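Local atomic coordinates of D-mandelate dehydrogenase (PDB entry 2W2L), a protein that binds NAD and, as a D-mandelate dehydrogenase, probably interconverts D-2-hydroxyacids such as D-mandelate with the corresponding 2-oxoacids. Residues D[42-47]-D[76-81]; D[85-90]-D[107-112]; D[224-229]-D[254-259]. One frame throughout, in Å; residues are numbered along the deposited sequence.

Overall arrangement
Contact 1 is the outlying one, partly buried at the surface of the domain built on the five-stranded parallel sheet. It packs apolar groups and one arginine-histidine pair, with no hydrogen bond between its segments. Contact 2 belongs to the same sheet, but lies deep in the chain and is held mainly by hydrogen bonds to backbone carbonyls. Its residues 85-90 follow closely on residues 76-81 of contact 1. Contact 3 is buried in the seven-stranded NAD-binding domain and relies on apolar packing, waters and cofactor contacts. Contacts 2 and 3 meet where Gly-90 packs on Arg-257, and both bind one sulfate; contact 1 lies far from this site.

Contact 1. Residues D[42-47]-D[76-81]; sequences QALREK and HLPSSL
One face of the His-76 imidazole carries the CG methylene of Arg-45. Arg-45 CG lies 3.6 Å from the centroid of the His-76 ring, 27° off the ring normal, and makes a CH-pi contact. It sits toward the rim of the ring, nearest His-76 ND1. The guanidinium of Arg-45 is turned differently: its plane is at 90° to the imidazole, and its edge meets the ring. Arg-45 NH1 comes to 3.6 Å from His-76 CE1. Both side chains run side by side in the same direction. A bend in the arginine chain at chi3 (53°) turns the guanidinium after the methylenes have passed the ring. The charge of the histidine is not known. The nearby arginine would probably disfavour protonation of the ring.

The contact joins the end of helix 37-45 to the loop between helix 71-74 and strand 83-86. Both belong to the alpha/beta domain with the five-stranded parallel sheet, and helix 37-45 lies on the connection from strand 28-31 to strand 54-57. The helix ends in a Schellman motif, in which Lys-47 has a positive phi. Lys-47 NZ makes a salt bridge to Asp-51.

Leu-44 forms the buried apolar part. Leu-44 CB is 4.0 Å from His-76 CB, and the leucine fork reaches on to Leu-77. The Leu-44 and Leu-77 side chains lie alongside each other and point the same way. Leu-44 CD1 is 3.8 Å from Leu-77 CD2, while Leu-44 CD2 is 3.9 Å from that same methyl. Leu-44 CD2 also faces the proline ring, at 4.4 Å from Pro-78 CD. Beyond Pro-78 the loop makes a type I turn to Leu-81. In that turn Ser-80 OG is hydrogen-bonded to the carbonyl of Phe-52.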
loop_
_atom_site.group_PDB
_atom_site.type_symbol
_atom_site.label_atom_id
_atom_site.label_comp_id
_atom_site.label_asym_id
_atom_site.label_seq_id
_atom_site.Cartn_x
_atom_site.Cartn_y
_atom_site.Cartn_z
ATOM N N GLN D 42 -37.265 26.730 3.460
ATOM C CA GLN D 42 -37.999 27.861 3.925
ATOM C C GLN D 42 -37.349 29.173 3.448
ATOM O O GLN D 42 -38.010 29.993 2.804
ATOM C CB GLN D 42 -38.091 27.824 5.438
ATOM C CG GLN D 42 -39.243 28.639 5.930
ATOM C CD GLN D 42 -40.477 28.358 5.110
ATOM O OE1 GLN D 42 -40.683 27.220 4.590
ATOM N NE2 GLN D 42 -41.297 29.391 4.939
ATOM N N ALA D 43 -36.063 29.347 3.789
ATOM C CA ALA D 43 -35.168 30.398 3.283
ATOM C C ALA D 43 -35.323 30.696 1.789
ATOM O O ALA D 43 -35.462 31.845 1.406
ATOM C CB ALA D 43 -33.722 30.019 3.585
ATOM N N LEU D 44 -35.255 29.663 0.946
ATOM C CA LEU D 44 -35.475 29.837 -0.488
ATOM C C LEU D 44 -36.892 30.366 -0.819
ATOM O O LEU D 44 -37.024 31.273 -1.636
ATOM C CB LEU D 44 -35.161 28.545 -1.253
ATOM C CG LEU D 44 -33.696 28.106 -1.501
ATOM C CD1 LEU D 44 -33.674 26.727 -2.098
ATOM C CD2 LEU D 44 -32.836 29.058 -2.378
ATOM N N ARG D 45 -37.930 29.825 -0.169
ATOM C CA ARG D 45 -39.315 30.279 -0.354
ATOM C C ARG D 45 -39.515 31.750 0.052
ATOM O O ARG D 45 -40.385 32.419 -0.469
ATOM C CB ARG D 45 -40.299 29.403 0.446
ATOM C CG ARG D 45 -40.607 28.069 -0.164
ATOM C CD ARG D 45 -41.449 27.143 0.759
ATOM N NE ARG D 45 -42.685 27.771 1.247
ATOM C CZ ARG D 45 -43.803 27.949 0.528
ATOM N NH1 ARG D 45 -43.899 27.548 -0.753
ATOM N NH2 ARG D 45 -44.843 28.548 1.098
ATOM N N GLU D 46 -38.718 32.236 0.998
ATOM C CA GLU D 46 -38.830 33.590 1.506
ATOM C C GLU D 46 -37.939 34.595 0.761
ATOM O O GLU D 46 -37.852 35.756 1.160
ATOM C CB GLU D 46 -38.471 33.596 2.996
ATOM C CG GLU D 46 -39.674 33.618 3.923
ATOM C CD GLU D 46 -39.494 32.745 5.186
ATOM O OE1 GLU D 46 -38.578 33.008 6.009
ATOM O OE2 GLU D 46 -40.281 31.778 5.342
ATOM N N LYS D 47 -37.276 34.149 -0.301
ATOM C CA LYS D 47 -36.318 34.968 -1.070
ATOM C C LYS D 47 -35.213 35.532 -0.164
ATOM O O LYS D 47 -34.767 36.687 -0.360
ATOM C CB LYS D 47 -36.994 36.129 -1.857
ATOM C CG LYS D 47 -38.282 35.814 -2.609
ATOM C CD LYS D 47 -38.004 35.361 -4.051
ATOM C CE LYS D 47 -38.016 36.512 -5.127
ATOM N NZ LYS D 47 -36.670 37.153 -5.411
ATOM N N HIS D 76 -37.734 25.811 -5.676
ATOM C CA HIS D 76 -37.806 27.061 -4.937
ATOM C C HIS D 76 -36.611 27.975 -5.203
ATOM O O HIS D 76 -36.587 29.099 -4.748
ATOM C CB HIS D 76 -37.965 26.784 -3.444
ATOM C CG HIS D 76 -39.251 26.113 -3.098
ATOM N ND1 HIS D 76 -40.470 26.757 -3.178
ATOM C CD2 HIS D 76 -39.516 24.848 -2.689
ATOM C CE1 HIS D 76 -41.427 25.913 -2.825
ATOM N NE2 HIS D 76 -40.874 24.749 -2.526
ATOM N N LEU D 77 -35.644 27.491 -5.970
ATOM C CA LEU D 77 -34.478 28.274 -6.355
ATOM C C LEU D 77 -34.898 29.474 -7.169
ATOM O O LEU D 77 -35.839 29.363 -7.972
ATOM C CB LEU D 77 -33.564 27.440 -7.228
ATOM C CG LEU D 77 -32.954 26.311 -6.446
ATOM C CD1 LEU D 77 -32.373 25.312 -7.428
ATOM C CD2 LEU D 77 -31.938 26.887 -5.437
ATOM N N PRO D 78 -34.162 30.594 -7.044
ATOM C CA PRO D 78 -34.608 31.752 -7.783
ATOM C C PRO D 78 -34.292 31.472 -9.247
ATOM O O PRO D 78 -33.330 30.778 -9.516
ATOM C CB PRO D 78 -33.715 32.879 -7.258
ATOM C CG PRO D 78 -32.866 32.313 -6.223
ATOM C CD PRO D 78 -32.879 30.832 -6.365
ATOM N N SER D 79 -35.099 31.998 -10.164
ATOM C CA SER D 79 -34.959 31.750 -11.606
ATOM C C SER D 79 -33.823 32.506 -12.259
ATOM O O SER D 79 -33.521 32.310 -13.472
ATOM C CB SER D 79 -36.266 32.078 -12.318
ATOM O OG SER D 79 -37.242 31.083 -12.012
ATOM N N SER D 80 -33.208 33.381 -11.470
ATOM C CA SER D 80 -31.976 34.010 -11.861
ATOM C C SER D 80 -30.818 32.989 -11.925
ATOM O O SER D 80 -29.817 33.226 -12.587
ATOM C CB SER D 80 -31.618 35.140 -10.874
ATOM O OG SER D 80 -31.671 34.692 -9.525
ATOM N N LEU D 81 -30.967 31.863 -11.242
ATOM C CA LEU D 81 -29.916 30.877 -11.159
ATOM C C LEU D 81 -29.457 30.291 -12.508
ATOM O O LEU D 81 -30.255 29.775 -13.304
ATOM C CB LEU D 81 -30.285 29.794 -10.154
ATOM C CG LEU D 81 -29.230 28.714 -10.001
ATOM C CD1 LEU D 81 -27.888 29.302 -9.703
ATOM C CD2 LEU D 81 -29.654 27.791 -8.868
#

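Contact 2. Residues D[85-90]-D[107-112]; sequences AAAGAG and ANSRGA. With SO4 (sulfate ion), chain L.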
loop_
_atom_site.group_PDB
_atom_site.type_symbol
_atom_site.label_atom_id
_atom_site.label_comp_id
_atom_site.label_asym_id
_atom_site.label_seq_id
_atom_site.Cartn_x
_atom_site.Cartn_y
_atom_site.Cartn_z
ATOM N N ALA D 85 -21.837 24.772 -9.006
ATOM C CA ALA D 85 -20.579 24.034 -9.073
ATOM C C ALA D 85 -20.196 23.386 -7.757
ATOM O O ALA D 85 -20.194 24.013 -6.708
ATOM C CB ALA D 85 -19.452 24.900 -9.615
ATOM N N ALA D 86 -19.838 22.114 -7.854
ATOM C CA ALA D 86 -19.662 21.256 -6.687
ATOM C C ALA D 86 -18.378 20.464 -6.777
ATOM O O ALA D 86 -17.950 20.050 -7.892
ATOM C CB ALA D 86 -20.884 20.311 -6.482
ATOM N N ALA D 87 -17.765 20.302 -5.598
ATOM C CA ALA D 87 -16.619 19.410 -5.371
ATOM C C ALA D 87 -17.072 17.965 -5.639
ATOM O O ALA D 87 -18.235 17.725 -5.697
ATOM C CB ALA D 87 -16.147 19.569 -3.908
ATOM N N GLY D 88 -16.197 16.987 -5.780
ATOM C CA GLY D 88 -16.694 15.626 -5.946
ATOM C C GLY D 88 -16.920 15.195 -7.395
ATOM O O GLY D 88 -16.984 16.014 -8.322
ATOM N N ALA D 89 -16.987 13.877 -7.576
ATOM C CA ALA D 89 -17.457 13.251 -8.823
ATOM C C ALA D 89 -18.917 12.842 -8.635
ATOM O O ALA D 89 -19.774 13.196 -9.440
ATOM C CB ALA D 89 -16.603 12.037 -9.148
ATOM N N GLY D 90 -19.209 12.125 -7.551
ATOM C CA GLY D 90 -20.582 11.741 -7.256
ATOM C C GLY D 90 -21.468 12.905 -6.813
ATOM O O GLY D 90 -21.021 13.842 -6.109
ATOM N N ALA D 107 -21.946 21.571 -12.711
ATOM C CA ALA D 107 -20.527 21.141 -12.868
ATOM C C ALA D 107 -20.085 20.490 -11.608
ATOM O O ALA D 107 -20.228 21.086 -10.551
ATOM C CB ALA D 107 -19.579 22.294 -13.206
ATOM N N ASN D 108 -19.550 19.270 -11.744
ATOM C CA ASN D 108 -18.852 18.588 -10.646
ATOM C C ASN D 108 -17.344 18.858 -10.707
ATOM O O ASN D 108 -16.908 19.767 -11.413
ATOM C CB ASN D 108 -19.204 17.091 -10.583
ATOM C CG ASN D 108 -18.633 16.262 -11.762
ATOM O OD1 ASN D 108 -17.878 16.751 -12.625
ATOM N ND2 ASN D 108 -19.014 14.983 -11.794
ATOM N N SER D 109 -16.561 18.065 -9.971
ATOM C CA SER D 109 -15.109 18.200 -9.969
ATOM C C SER D 109 -14.406 16.893 -10.384
ATOM O O SER D 109 -13.475 16.400 -9.701
ATOM C CB SER D 109 -14.660 18.707 -8.591
ATOM O OG SER D 109 -15.380 19.895 -8.258
ATOM N N ARG D 110 -14.848 16.336 -11.517
ATOM C CA ARG D 110 -14.305 15.083 -12.032
ATOM C C ARG D 110 -12.809 15.241 -12.331
ATOM O O ARG D 110 -12.363 16.319 -12.814
ATOM C CB ARG D 110 -15.067 14.650 -13.288
ATOM C CG ARG D 110 -14.278 13.711 -14.226
ATOM C CD ARG D 110 -15.056 13.407 -15.483
ATOM N NE ARG D 110 -15.485 14.653 -16.129
ATOM C CZ ARG D 110 -14.712 15.417 -16.908
ATOM N NH1 ARG D 110 -13.441 15.068 -17.172
ATOM N NH2 ARG D 110 -15.227 16.532 -17.432
ATOM N N GLY D 111 -12.047 14.193 -11.998
ATOM C CA GLY D 111 -10.596 14.203 -12.167
ATOM C C GLY D 111 -9.751 14.579 -10.962
ATOM O O GLY D 111 -8.606 14.129 -10.831
ATOM N N ALA D 112 -10.288 15.408 -10.079
ATOM C CA ALA D 112 -9.501 15.996 -8.985
ATOM C C ALA D 112 -8.887 14.983 -8.052
ATOM O O ALA D 112 -7.808 15.229 -7.526
ATOM C CB ALA D 112 -10.356 16.985 -8.160
HETATM S S SO4 L . -16.743 11.410 -4.414
HETATM O O1 SO4 L . -16.779 10.322 -5.393
HETATM O O2 SO4 L . -18.068 12.015 -4.269
HETATM O O3 SO4 L . -16.236 10.905 -3.138
HETATM O O4 SO4 L . -15.880 12.454 -4.938
#
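Ala-85 and Ala-107 pair as parallel strands, and their methyls lie on the same face of the sheet. Ala-86 N donates to Ala-107 O over 2.9 Å. This is the end of the pairing between strands 83-86 and 105-107 in the five-stranded sheet. Beyond it both chains become loops, yet they stay tightly joined.

Ser-109 makes two bonds here. Ser-109 OG donates to Ala-86 O at 2.6 Å, tilted 28° from the carbonyl plane. Ser-109 N donates to Gly-88 O at 2.7 Å. With OG beside its own backbone N (chi1 -53°), the hydroxyl reaches back to the earlier carbonyl. Next, Asn-108 ND2 meets Ala-89 O at 3.1 Å, on a lone pair in the carbonyl plane. Asn-108 OD1 accepts from Arg-110 N over 3.3 Å, in an Asx turn. That bond is long and comes from above the carbonyl plane, so the ND2 bond does more to set the amide's rotation. Gly-88 has a positive phi (91°); a CB here would press on the carbonyl oxygen of Ala-87, which by itself accounts for the glycine.

The far side is looser. Arg-110 is exposed, and its chain leads away from residues 85-90 to touch Thr-336 and Pro-337. The type II turn from Ser-109 to Ala-112 is closed by a weak bond.

Just after Gly-88, Ala-89 N donates to sulfate O4 over 3.2 Å, and Gly-90 N adds a weak bond to sulfate O2. Arg-257 grips the same ion. The sulfate probably came from the crystallisation liquor. Carbonyls of this loop face residues 107-112, while two of its N-H groups face an anion beside NAD. That chemistry is consistent with a site for a substrate carboxylate, as in related D-2-hydroxyacid dehydrogenases.

Contact 3. Residues D[224-229]-D[254-259]; sequences VSVSVP and NTARGP. With NAD (nicotinamide-adenine-dinucleotide), chain K; SO4 (sulfate ion), chain L.
Val-226 packs against Asn-254 and Ala-256. Val-226 CB lies 3.7 Å from Asn-254 OD1, and Val-226 CG1 faces the methyl of Ala-256. That methyl also rests on the next part of the chain, with Ala-256 CB 3.4 Å from Val-228 O. Asn-254 turns its amide back on its own loop. With CG anti to the backbone N (chi1 -164°), Asn-254 OD1 accepts from Ala-256 N at 2.8 Å, from above the carbonyl plane. This is an Asx turn. Its ND2 donates to Arg-257 O, so both ends of the amide are used.

Val-226 and Asn-254 form a parallel bridge between neighbouring strands of the seven-stranded Rossmann sheet. The loops after these strands line the NAD site, as is usual in this fold. Thr-255 O accepts from the carboxamide N7N of NAD over 2.8 Å. Val-228 CG1 meets the adenine, 3.3 Å from NAD C2A. One water links Ser-225 OG, Val-226 O and Thr-255 OG1, and donates to Val-226 O. A second joins Ser-227 OG and Thr-255 OG1, and donates to ribose O4D of NAD.

The bent side chain of Arg-257 passes beside the cofactor. NAD O2D lies over one face of its guanidinium, and the sulfate sulfur is at its edge. Arg-257 NH1 donates to sulfate O1 at 2.8 Å, and Arg-257 NH2 to sulfate O2 at 3.1 Å. NH2 also makes a salt bridge to Asp-92.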
loop_
_atom_site.group_PDB
_atom_site.type_symbol
_atom_site.label_atom_id
_atom_site.label_comp_id
_atom_site.label_asym_id
_atom_site.label_seq_id
_atom_site.Cartn_x
_atom_site.Cartn_y
_atom_site.Cartn_z
ATOM N N VAL D 224 -10.088 -8.688 -7.599
ATOM C CA VAL D 224 -11.010 -7.824 -8.353
ATOM C C VAL D 224 -10.989 -6.393 -7.784
ATOM O O VAL D 224 -11.112 -6.184 -6.543
ATOM C CB VAL D 224 -12.460 -8.389 -8.294
ATOM C CG1 VAL D 224 -13.483 -7.372 -8.821
ATOM C CG2 VAL D 224 -12.585 -9.710 -9.105
ATOM N N SER D 225 -10.829 -5.414 -8.681
ATOM C CA SER D 225 -10.975 -3.982 -8.336
ATOM C C SER D 225 -12.264 -3.360 -8.926
ATOM O O SER D 225 -12.392 -3.161 -10.155
ATOM C CB SER D 225 -9.748 -3.188 -8.795
ATOM O OG SER D 225 -9.901 -1.788 -8.578
ATOM N N VAL D 226 -13.206 -3.042 -8.053
ATOM C CA VAL D 226 -14.439 -2.419 -8.484
ATOM C C VAL D 226 -14.263 -0.921 -8.577
ATOM O O VAL D 226 -13.992 -0.277 -7.575
ATOM C CB VAL D 226 -15.578 -2.737 -7.482
ATOM C CG1 VAL D 226 -16.877 -2.138 -7.951
ATOM C CG2 VAL D 226 -15.746 -4.209 -7.367
ATOM N N SER D 227 -14.414 -0.348 -9.760
ATOM C CA SER D 227 -14.332 1.111 -9.903
ATOM C C SER D 227 -15.351 1.542 -10.925
ATOM O O SER D 227 -14.994 1.798 -12.044
ATOM C CB SER D 227 -12.930 1.564 -10.337
ATOM O OG SER D 227 -12.816 3.000 -10.447
ATOM N N VAL D 228 -16.631 1.599 -10.551
ATOM C CA VAL D 228 -17.702 1.975 -11.495
ATOM C C VAL D 228 -18.528 3.157 -10.961
ATOM O O VAL D 228 -18.634 3.323 -9.733
ATOM C CB VAL D 228 -18.707 0.814 -11.778
ATOM C CG1 VAL D 228 -18.108 -0.231 -12.669
ATOM C CG2 VAL D 228 -19.319 0.232 -10.456
ATOM N N PRO D 229 -19.146 3.956 -11.873
ATOM C CA PRO D 229 -20.082 4.956 -11.367
ATOM C C PRO D 229 -21.223 4.213 -10.671
ATOM O O PRO D 229 -21.533 3.052 -11.010
ATOM C CB PRO D 229 -20.607 5.640 -12.649
ATOM C CG PRO D 229 -20.360 4.689 -13.732
ATOM C CD PRO D 229 -19.074 3.990 -13.351
ATOM N N ASN D 254 -12.948 -2.549 -3.068
ATOM C CA ASN D 254 -13.926 -1.556 -3.506
ATOM C C ASN D 254 -13.579 -0.120 -3.123
ATOM O O ASN D 254 -13.441 0.208 -1.956
ATOM C CB ASN D 254 -15.320 -1.859 -2.971
ATOM C CG ASN D 254 -16.412 -1.067 -3.726
ATOM O OD1 ASN D 254 -16.111 -0.351 -4.704
ATOM N ND2 ASN D 254 -17.665 -1.193 -3.289
ATOM N N THR D 255 -13.463 0.750 -4.117
ATOM C CA THR D 255 -13.268 2.176 -3.851
ATOM C C THR D 255 -14.314 2.985 -4.576
ATOM O O THR D 255 -14.258 4.209 -4.576
ATOM C CB THR D 255 -11.855 2.683 -4.270
ATOM O OG1 THR D 255 -11.669 2.475 -5.664
ATOM C CG2 THR D 255 -10.737 1.957 -3.500
ATOM N N ALA D 256 -15.281 2.299 -5.172
ATOM C CA ALA D 256 -16.325 2.949 -5.988
ATOM C C ALA D 256 -17.460 3.519 -5.079
ATOM O O ALA D 256 -17.336 4.648 -4.557
ATOM C CB ALA D 256 -16.845 1.981 -7.115
ATOM N N ARG D 257 -18.536 2.755 -4.888
ATOM C CA ARG D 257 -19.579 3.117 -3.919
ATOM C C ARG D 257 -20.025 1.858 -3.227
ATOM O O ARG D 257 -20.116 0.813 -3.853
ATOM C CB ARG D 257 -20.796 3.815 -4.567
ATOM C CG ARG D 257 -21.149 5.176 -3.964
ATOM C CD ARG D 257 -20.016 6.173 -4.256
ATOM N NE ARG D 257 -20.497 7.532 -4.458
ATOM C CZ ARG D 257 -19.727 8.615 -4.372
ATOM N NH1 ARG D 257 -18.438 8.498 -4.069
ATOM N NH2 ARG D 257 -20.253 9.828 -4.569
ATOM N N GLY D 258 -20.270 1.985 -1.918
ATOM C CA GLY D 258 -20.679 0.894 -1.058
ATOM C C GLY D 258 -21.609 -0.122 -1.669
ATOM O O GLY D 258 -21.191 -1.256 -1.926
ATOM N N PRO D 259 -22.879 0.266 -1.924
ATOM C CA PRO D 259 -23.902 -0.711 -2.378
ATOM C C PRO D 259 -23.642 -1.323 -3.780
ATOM O O PRO D 259 -24.400 -2.181 -4.193
ATOM C CB PRO D 259 -25.209 0.108 -2.389
ATOM C CG PRO D 259 -24.878 1.466 -1.825
ATOM C CD PRO D 259 -23.407 1.643 -1.852
HETATM P PA NAD K . -14.824 7.692 -14.981
HETATM O O1A NAD K . -15.745 8.838 -14.783
HETATM O O2A NAD K . -14.140 7.872 -16.321
HETATM O O5B NAD K . -15.615 6.308 -14.712
HETATM C C5B NAD K . -16.610 5.759 -15.554
HETATM C C4B NAD K . -16.021 4.530 -16.261
HETATM O O4B NAD K . -16.685 3.321 -15.921
HETATM C C3B NAD K . -16.084 4.672 -17.778
HETATM O O3B NAD K . -14.895 4.220 -18.382
HETATM C C2B NAD K . -17.202 3.754 -18.187
HETATM O O2B NAD K . -16.887 3.179 -19.435
HETATM C C1B NAD K . -17.326 2.751 -17.046
HETATM N N9A NAD K . -18.748 2.568 -16.693
HETATM C C8A NAD K . -19.718 3.549 -16.812
HETATM N N7A NAD K . -20.903 3.042 -16.403
HETATM C C5A NAD K . -20.707 1.756 -16.012
HETATM C C6A NAD K . -21.599 0.811 -15.526
HETATM N N6A NAD K . -22.910 1.049 -15.639
HETATM N N1A NAD K . -21.131 -0.455 -15.226
HETATM C C2A NAD K . -19.790 -0.770 -15.404
HETATM N N3A NAD K . -18.908 0.182 -15.895
HETATM C C4A NAD K . -19.360 1.432 -16.195
HETATM O O3 NAD K . -13.793 7.526 -13.746
HETATM P PN NAD K . -14.180 7.577 -12.158
HETATM O O1N NAD K . -12.883 7.951 -11.580
HETATM O O2N NAD K . -15.343 8.473 -11.891
HETATM O O5D NAD K . -14.568 6.099 -11.614
HETATM C C5D NAD K . -15.878 5.829 -11.146
HETATM C C4D NAD K . -15.978 5.467 -9.663
HETATM O O4D NAD K . -14.969 6.032 -8.821
HETATM C C3D NAD K . -17.305 5.998 -9.137
HETATM O O3D NAD K . -18.090 5.026 -8.479
HETATM C C2D NAD K . -16.909 6.994 -8.082
HETATM O O2D NAD K . -17.933 7.175 -7.117
HETATM C C1D NAD K . -15.592 6.398 -7.584
HETATM N N1N NAD K . -14.887 7.340 -6.660
HETATM C C2N NAD K . -14.449 6.904 -5.429
HETATM C C3N NAD K . -13.789 7.781 -4.539
HETATM C C7N NAD K . -13.370 7.349 -3.150
HETATM O O7N NAD K . -13.319 8.351 -2.146
HETATM N N7N NAD K . -13.069 6.063 -2.885
HETATM C C4N NAD K . -13.612 9.118 -4.900
HETATM C C5N NAD K . -14.074 9.564 -6.136
HETATM C C6N NAD K . -14.712 8.669 -7.003
HETATM S S SO4 L . -16.743 11.410 -4.414
HETATM O O1 SO4 L . -16.779 10.322 -5.393
HETATM O O2 SO4 L . -18.068 12.015 -4.269
HETATM O O3 SO4 L . -16.236 10.905 -3.138
HETATM O O4 SO4 L . -15.880 12.454 -4.938
HETATM O O HOH W 1 -11.146 -0.443 -6.498
HETATM O O HOH W 2 -12.823 4.038 -7.828
#